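Local coordinates for protein Ent-copalyl diphosphate synthase (Streptomyces platensis, PDB 5BP8) that is a terpene cyclase of largely helical architecture, related in part of its chain to the squalene-hopene cyclases, at residues 264-269 / 402-407; 493-496 / 502-505. One frame throughout, in Å; residues are numbered along the deposited sequence.

Interaction 1. Residues 264-269 / 402-407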
ATOM      1  N   GLN A 264      12.885   1.264   3.759  1.00 18.20           N
ATOM      2  CA  GLN A 264      14.349   1.059   3.849  1.00 19.10           C
ATOM      3  C   GLN A 264      14.777  -0.137   2.993  1.00 19.77           C
ATOM      4  O   GLN A 264      15.714  -0.018   2.199  1.00 20.81           O
ATOM      5  CB  GLN A 264      14.801   0.877   5.285  1.00 19.40           C
ATOM      6  CG  GLN A 264      14.729   2.163   6.076  1.00 20.19           C
ATOM      7  CD  GLN A 264      15.075   2.028   7.550  1.00 21.40           C
ATOM      8  OE1 GLN A 264      14.965   0.959   8.162  1.00 21.81           O
ATOM      9  NE2 GLN A 264      15.425   3.154   8.152  1.00 23.41           N
ATOM     10  N   ALA A 265      14.069  -1.260   3.128  1.00 19.34           N
ATOM     11  CA  ALA A 265      14.425  -2.474   2.374  1.00 20.75           C
ATOM     12  C   ALA A 265      14.220  -2.314   0.872  1.00 21.97           C
ATOM     13  O   ALA A 265      15.058  -2.726   0.062  1.00 21.40           O
ATOM     14  CB  ALA A 265      13.617  -3.646   2.876  1.00 20.85           C
ATOM     15  N   TRP A 266      13.086  -1.729   0.494  1.00 22.12           N
ATOM     16  CA  TRP A 266      12.785  -1.566  -0.925  1.00 23.15           C
ATOM     17  C   TRP A 266      13.765  -0.582  -1.592  1.00 22.99           C
ATOM     18  O   TRP A 266      14.256  -0.843  -2.694  1.00 22.60           O
ATOM     19  CB  TRP A 266      11.313  -1.169  -1.159  1.00 23.66           C
ATOM     20  CG  TRP A 266      10.328  -2.374  -1.426  1.00 24.83           C
ATOM     21  CD1 TRP A 266       9.704  -2.662  -2.612  1.00 25.09           C
ATOM     22  CD2 TRP A 266       9.900  -3.414  -0.493  1.00 25.48           C
ATOM     23  NE1 TRP A 266       8.905  -3.775  -2.480  1.00 25.13           N
ATOM     24  CE2 TRP A 266       9.000  -4.264  -1.200  1.00 26.02           C
ATOM     25  CE3 TRP A 266      10.208  -3.719   0.847  1.00 24.20           C
ATOM     26  CZ2 TRP A 266       8.364  -5.389  -0.596  1.00 25.81           C
ATOM     27  CZ3 TRP A 266       9.529  -4.831   1.472  1.00 25.93           C
ATOM     28  CH2 TRP A 266       8.642  -5.649   0.742  1.00 25.43           C
ATOM     29  N   VAL A 267      14.089   0.510  -0.911  1.00 22.90           N
ATOM     30  CA  VAL A 267      15.073   1.449  -1.409  1.00 24.42           C
ATOM     31  C   VAL A 267      16.431   0.763  -1.571  1.00 24.84           C
ATOM     32  O   VAL A 267      17.065   0.864  -2.637  1.00 24.36           O
ATOM     33  CB  VAL A 267      15.218   2.690  -0.508  1.00 25.47           C
ATOM     34  CG1 VAL A 267      16.423   3.509  -0.939  1.00 27.97           C
ATOM     35  CG2 VAL A 267      13.956   3.553  -0.573  1.00 24.96           C
ATOM     36  N   LEU A 268      16.881   0.064  -0.527  1.00 23.96           N
ATOM     37  CA  LEU A 268      18.153  -0.645  -0.620  1.00 25.08           C
ATOM     38  C   LEU A 268      18.174  -1.710  -1.719  1.00 24.44           C
ATOM     39  O   LEU A 268      19.165  -1.827  -2.460  1.00 25.45           O
ATOM     40  CB  LEU A 268      18.506  -1.263   0.728  1.00 25.41           C
ATOM     41  CG  LEU A 268      18.937  -0.274   1.799  1.00 26.62           C
ATOM     42  CD1 LEU A 268      18.964  -0.963   3.144  1.00 26.83           C
ATOM     43  CD2 LEU A 268      20.304   0.301   1.425  1.00 28.10           C
ATOM     44  N   ASN A 269      17.091  -2.473  -1.872  1.00 23.76           N
ATOM     45  CA  ASN A 269      17.052  -3.501  -2.924  1.00 23.09           C
ATOM     46  C   ASN A 269      16.996  -2.929  -4.328  1.00 23.81           C
ATOM     47  O   ASN A 269      17.614  -3.467  -5.250  1.00 23.12           O
ATOM     48  CB  ASN A 269      15.924  -4.523  -2.709  1.00 22.75           C
ATOM     49  CG  ASN A 269      16.190  -5.426  -1.511  1.00 23.36           C
ATOM     50  OD1 ASN A 269      17.345  -5.752  -1.194  1.00 22.90           O
ATOM     51  ND2 ASN A 269      15.123  -5.823  -0.824  1.00 22.82           N
ATOM     52  N   PRO A 402      -0.433  -5.248 -12.603  1.00 19.86           N
ATOM     53  CA  PRO A 402       0.295  -6.446 -13.027  1.00 19.79           C
ATOM     54  C   PRO A 402       1.766  -6.164 -13.313  1.00 20.30           C
ATOM     55  O   PRO A 402       2.586  -7.121 -13.407  1.00 20.17           O
ATOM     56  CB  PRO A 402      -0.432  -6.861 -14.282  1.00 20.37           C
ATOM     57  CG  PRO A 402      -0.994  -5.617 -14.847  1.00 20.67           C
ATOM     58  CD  PRO A 402      -1.305  -4.725 -13.680  1.00 19.57           C
ATOM     59  N   TYR A 403       2.120  -4.886 -13.472  1.00 19.18           N
ATOM     60  CA  TYR A 403       3.516  -4.518 -13.736  1.00 20.03           C
ATOM     61  C   TYR A 403       4.380  -4.756 -12.508  1.00 20.36           C
ATOM     62  O   TYR A 403       5.527  -5.206 -12.645  1.00 19.74           O
ATOM     63  CB  TYR A 403       3.616  -3.094 -14.301  1.00 20.57           C
ATOM     64  CG  TYR A 403       2.807  -3.035 -15.575  1.00 21.45           C
ATOM     65  CD1 TYR A 403       3.259  -3.660 -16.755  1.00 23.12           C
ATOM     66  CD2 TYR A 403       1.549  -2.448 -15.595  1.00 22.70           C
ATOM     67  CE1 TYR A 403       2.483  -3.654 -17.905  1.00 24.28           C
ATOM     68  CE2 TYR A 403       0.780  -2.436 -16.741  1.00 22.93           C
ATOM     69  CZ  TYR A 403       1.241  -3.042 -17.887  1.00 24.66           C
ATOM     70  OH  TYR A 403       0.429  -3.022 -19.005  1.00 26.22           O
ATOM     71  N   TYR A 404       3.836  -4.490 -11.319  1.00 19.14           N
ATOM     72  CA  TYR A 404       4.545  -4.826 -10.067  1.00 19.63           C
ATOM     73  C   TYR A 404       4.754  -6.332  -9.949  1.00 20.12           C
ATOM     74  O   TYR A 404       5.904  -6.803  -9.753  1.00 21.19           O
ATOM     75  CB  TYR A 404       3.782  -4.346  -8.833  1.00 19.32           C
ATOM     76  CG  TYR A 404       4.459  -4.692  -7.528  1.00 19.00           C
ATOM     77  CD1 TYR A 404       5.655  -4.105  -7.191  1.00 19.98           C
ATOM     78  CD2 TYR A 404       3.899  -5.603  -6.637  1.00 19.31           C
ATOM     79  CE1 TYR A 404       6.287  -4.399  -5.995  1.00 21.23           C
ATOM     80  CE2 TYR A 404       4.534  -5.915  -5.426  1.00 19.90           C
ATOM     81  CZ  TYR A 404       5.736  -5.320  -5.128  1.00 20.22           C
ATOM     82  OH  TYR A 404       6.425  -5.530  -3.958  1.00 20.42           O
ATOM     83  N   ALA A 405       3.650  -7.078 -10.037  1.00 19.94           N
ATOM     84  CA  ALA A 405       3.669  -8.535  -9.787  1.00 20.77           C
ATOM     85  C   ALA A 405       4.580  -9.243 -10.800  1.00 21.04           C
ATOM     86  O   ALA A 405       5.430 -10.092 -10.424  1.00 20.40           O
ATOM     87  CB  ALA A 405       2.268  -9.099  -9.838  1.00 20.94           C
ATOM     88  N   THR A 406       4.485  -8.811 -12.055  1.00 20.45           N
ATOM     89  CA  THR A 406       5.266  -9.462 -13.117  1.00 21.38           C
ATOM     90  C   THR A 406       6.762  -9.174 -12.967  1.00 21.86           C
ATOM     91  O   THR A 406       7.603 -10.075 -13.148  1.00 23.62           O
ATOM     92  CB  THR A 406       4.760  -9.040 -14.507  1.00 20.94           C
ATOM     93  OG1 THR A 406       3.360  -9.345 -14.605  1.00 19.75           O
ATOM     94  CG2 THR A 406       5.494  -9.828 -15.613  1.00 21.45           C
ATOM     95  N   ALA A 407       7.109  -7.939 -12.624  1.00 21.28           N
ATOM     96  CA  ALA A 407       8.496  -7.605 -12.368  1.00 22.19           C
ATOM     97  C   ALA A 407       9.034  -8.405 -11.192  1.00 22.93           C
ATOM     98  O   ALA A 407      10.133  -9.000 -11.311  1.00 22.13           O
ATOM     99  CB  ALA A 407       8.683  -6.134 -12.097  1.00 22.13           C
TER
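In what is probably an alpha/alpha-barrel domain, as in squalene-hopene cyclases, Trp266 of helix 260-274 and Tyr404 of helix 402-416 show how two long aromatic side chains can bridge helices that stand well apart. The closest CA pair, Trp266 CA and Tyr404 CA, is 12.7 Å apart, and the contact is made by the phenol oxygen and the N-H edge of the indole. Tyr404 OH sits at that edge, in the plane of the ring, where Trp266 NE1 gives it a weak hydrogen bond of 3.4 Å. The N-H...O angle is 151°, and the side chains cross at about a right angle. Tyr404 gains its reach because CG stands opposite the backbone N (chi1 179°), which carries the phenol away from its own helix. His399 stacks on the phenol ring, while the ring of Phe262 meets the indole edge-to-face, neighbouring rings that probably limit how far either partner can turn. The first turn of helix 402-416 has a further side-chain tie: Pro402 O accepts from Thr406 N at 2.9 Å and, on the opposite face of the carbonyl plane, from Thr406 OG1 at 2.6 Å.

Interaction 2. Residues 493-496 / 502-505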
ATOM      1  N   GLY A 493      -1.456   6.293  -6.275  1.00 16.89           N
ATOM      2  CA  GLY A 493      -1.431   5.181  -5.348  1.00 16.55           C
ATOM      3  C   GLY A 493      -1.880   3.896  -6.024  1.00 17.19           C
ATOM      4  O   GLY A 493      -2.939   3.849  -6.641  1.00 17.23           O
ATOM      5  N   LEU A 494      -1.052   2.859  -5.927  1.00 15.75           N
ATOM      6  CA  LEU A 494      -1.346   1.561  -6.517  1.00 15.79           C
ATOM      7  C   LEU A 494      -1.210   0.392  -5.522  1.00 16.13           C
ATOM      8  O   LEU A 494      -1.595  -0.729  -5.832  1.00 17.03           O
ATOM      9  CB  LEU A 494      -0.425   1.324  -7.707  1.00 16.13           C
ATOM     10  CG  LEU A 494      -0.492   2.326  -8.871  1.00 16.44           C
ATOM     11  CD1 LEU A 494       0.542   1.957  -9.903  1.00 17.36           C
ATOM     12  CD2 LEU A 494      -1.870   2.295  -9.494  1.00 17.25           C
ATOM     13  N   TRP A 495      -0.633   0.649  -4.362  1.00 16.04           N
ATOM     14  CA  TRP A 495      -0.458  -0.381  -3.345  1.00 15.97           C
ATOM     15  C   TRP A 495      -1.706  -0.561  -2.529  1.00 16.71           C
ATOM     16  O   TRP A 495      -2.281   0.428  -2.053  1.00 16.90           O
ATOM     17  CB  TRP A 495       0.713  -0.038  -2.433  1.00 16.18           C
ATOM     18  CG  TRP A 495       2.021  -0.014  -3.148  1.00 17.66           C
ATOM     19  CD1 TRP A 495       2.440   0.892  -4.061  1.00 17.78           C
ATOM     20  CD2 TRP A 495       3.094  -0.950  -2.989  1.00 18.42           C
ATOM     21  NE1 TRP A 495       3.688   0.583  -4.493  1.00 19.13           N
ATOM     22  CE2 TRP A 495       4.125  -0.539  -3.845  1.00 18.58           C
ATOM     23  CE3 TRP A 495       3.271  -2.092  -2.208  1.00 19.54           C
ATOM     24  CZ2 TRP A 495       5.329  -1.252  -3.975  1.00 19.47           C
ATOM     25  CZ3 TRP A 495       4.479  -2.814  -2.336  1.00 21.10           C
ATOM     26  CH2 TRP A 495       5.486  -2.372  -3.203  1.00 19.63           C
ATOM     27  N   HIS A 496      -2.136  -1.803  -2.337  1.00 17.31           N
ATOM     28  CA  HIS A 496      -3.377  -2.047  -1.587  1.00 17.82           C
ATOM     29  C   HIS A 496      -3.271  -1.724  -0.102  1.00 17.98           C
ATOM     30  O   HIS A 496      -2.386  -2.236   0.602  1.00 17.18           O
ATOM     31  CB  HIS A 496      -3.852  -3.491  -1.728  1.00 19.36           C
ATOM     32  CG  HIS A 496      -4.423  -3.810  -3.072  1.00 21.24           C
ATOM     33  ND1 HIS A 496      -4.804  -5.083  -3.427  1.00 25.97           N
ATOM     34  CD2 HIS A 496      -4.651  -3.036  -4.157  1.00 21.80           C
ATOM     35  CE1 HIS A 496      -5.249  -5.078  -4.677  1.00 25.42           C
ATOM     36  NE2 HIS A 496      -5.188  -3.844  -5.134  1.00 22.35           N
ATOM     37  N   ALA A 502       0.452   5.427  -2.325  1.00 16.19           N
ATOM     38  CA  ALA A 502       1.707   5.661  -3.041  1.00 17.10           C
ATOM     39  C   ALA A 502       2.875   5.829  -2.075  1.00 16.58           C
ATOM     40  O   ALA A 502       2.989   6.873  -1.377  1.00 16.56           O
ATOM     41  CB  ALA A 502       1.614   6.899  -3.933  1.00 18.11           C
ATOM     42  N   PRO A 503       3.750   4.823  -2.032  1.00 16.27           N
ATOM     43  CA  PRO A 503       5.005   4.968  -1.281  1.00 17.02           C
ATOM     44  C   PRO A 503       6.026   5.688  -2.170  1.00 17.73           C
ATOM     45  O   PRO A 503       6.744   5.065  -3.000  1.00 17.53           O
ATOM     46  CB  PRO A 503       5.374   3.547  -0.975  1.00 17.08           C
ATOM     47  CG  PRO A 503       4.928   2.784  -2.207  1.00 16.79           C
ATOM     48  CD  PRO A 503       3.677   3.516  -2.697  1.00 17.24           C
ATOM     49  N   VAL A 504       6.062   7.003  -2.015  1.00 17.53           N
ATOM     50  CA  VAL A 504       6.687   7.886  -2.993  1.00 18.94           C
ATOM     51  C   VAL A 504       8.206   7.637  -3.102  1.00 18.88           C
ATOM     52  O   VAL A 504       8.760   7.631  -4.186  1.00 18.89           O
ATOM     53  CB  VAL A 504       6.392   9.372  -2.651  1.00 19.53           C
ATOM     54  CG1 VAL A 504       7.223  10.321  -3.508  1.00 20.07           C
ATOM     55  CG2 VAL A 504       4.887   9.667  -2.773  1.00 20.51           C
ATOM     56  N   THR A 505       8.860   7.406  -1.979  1.00 18.47           N
ATOM     57  CA  THR A 505      10.317   7.246  -1.991  1.00 18.73           C
ATOM     58  C   THR A 505      10.653   5.895  -2.615  1.00 18.68           C
ATOM     59  O   THR A 505      11.616   5.764  -3.378  1.00 19.36           O
ATOM     60  CB  THR A 505      10.878   7.365  -0.587  1.00 19.61           C
ATOM     61  OG1 THR A 505      10.508   8.652  -0.045  1.00 20.49           O
ATOM     62  CG2 THR A 505      12.398   7.208  -0.589  1.00 20.64           C
TER
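One face of the Trp495 indole carries the pyrrolidine ring of Pro503, whose CG stands 3.4 Å above the indole plane, displaced toward the rim. This is a CH-pi contact: Pro503 CG is 3.7 Å from the centroid of the Trp495 five-membered ring, and 23° off its normal. Pro503 CD packs more tightly still, at 3.2 Å from Trp495 CD1, so two neighbouring methylenes bear on the pyrrole part of the indole and leave the benzo part to other residues. The indole N-H is taken up elsewhere, by a hydrogen bond from Trp495 NE1 to Glu450 OE2, and His399 makes an edge-to-face contact with the ring. Polar and aromatic neighbours are thus both in place, which would leave the indole little latitude to turn. With CG opposite the carbonyl carbon (chi1 -64°), the indole is directed toward Pro503. Both partners belong to a small antiparallel hairpin, strands 495-496 and 500-501, and its exit into helix 504-518. Leu494 and Trp495 together face Tyr501, a classic beta bulge, while Pro503 occupies the N-cap position just ahead of the helix. No hydrogen bond joins 493-496 to 502-505 directly; the Trp495 backbone pairs with Tyr501 and that of Ala502 with Ala28. At the other end of the contact, Gly493 passes close to Ala502 without a side chain of its own: Gly493 CA lies 3.6 Å from Ala502 N, and Ala502 CB comes to 3.8 Å from Gly493 CA.

Overall arrangement
Read from the N terminus, the two contacts illustrate closure on very different scales. Interaction 1 starts on helix 260-274 and closes only at helix 402-416, spanning 132 intervening residues, of which 62 are helical and none strand. Interaction 2 comes later in series, neither nesting with the first nor crossing it, and closes a loop of only five residues between segments 493-496 and 502-505, across the hairpin. In space they meet, with centres about 11 Å apart. Trp495 CH2 packs 3.4 Å from Tyr404 OH, and Val267 CG2 lies 4.0 Å from Thr505 CG2. Trp495 thus ties the hairpin to both helices of interaction 1, while helix 504-518 meets helix 260-274 through Thr505.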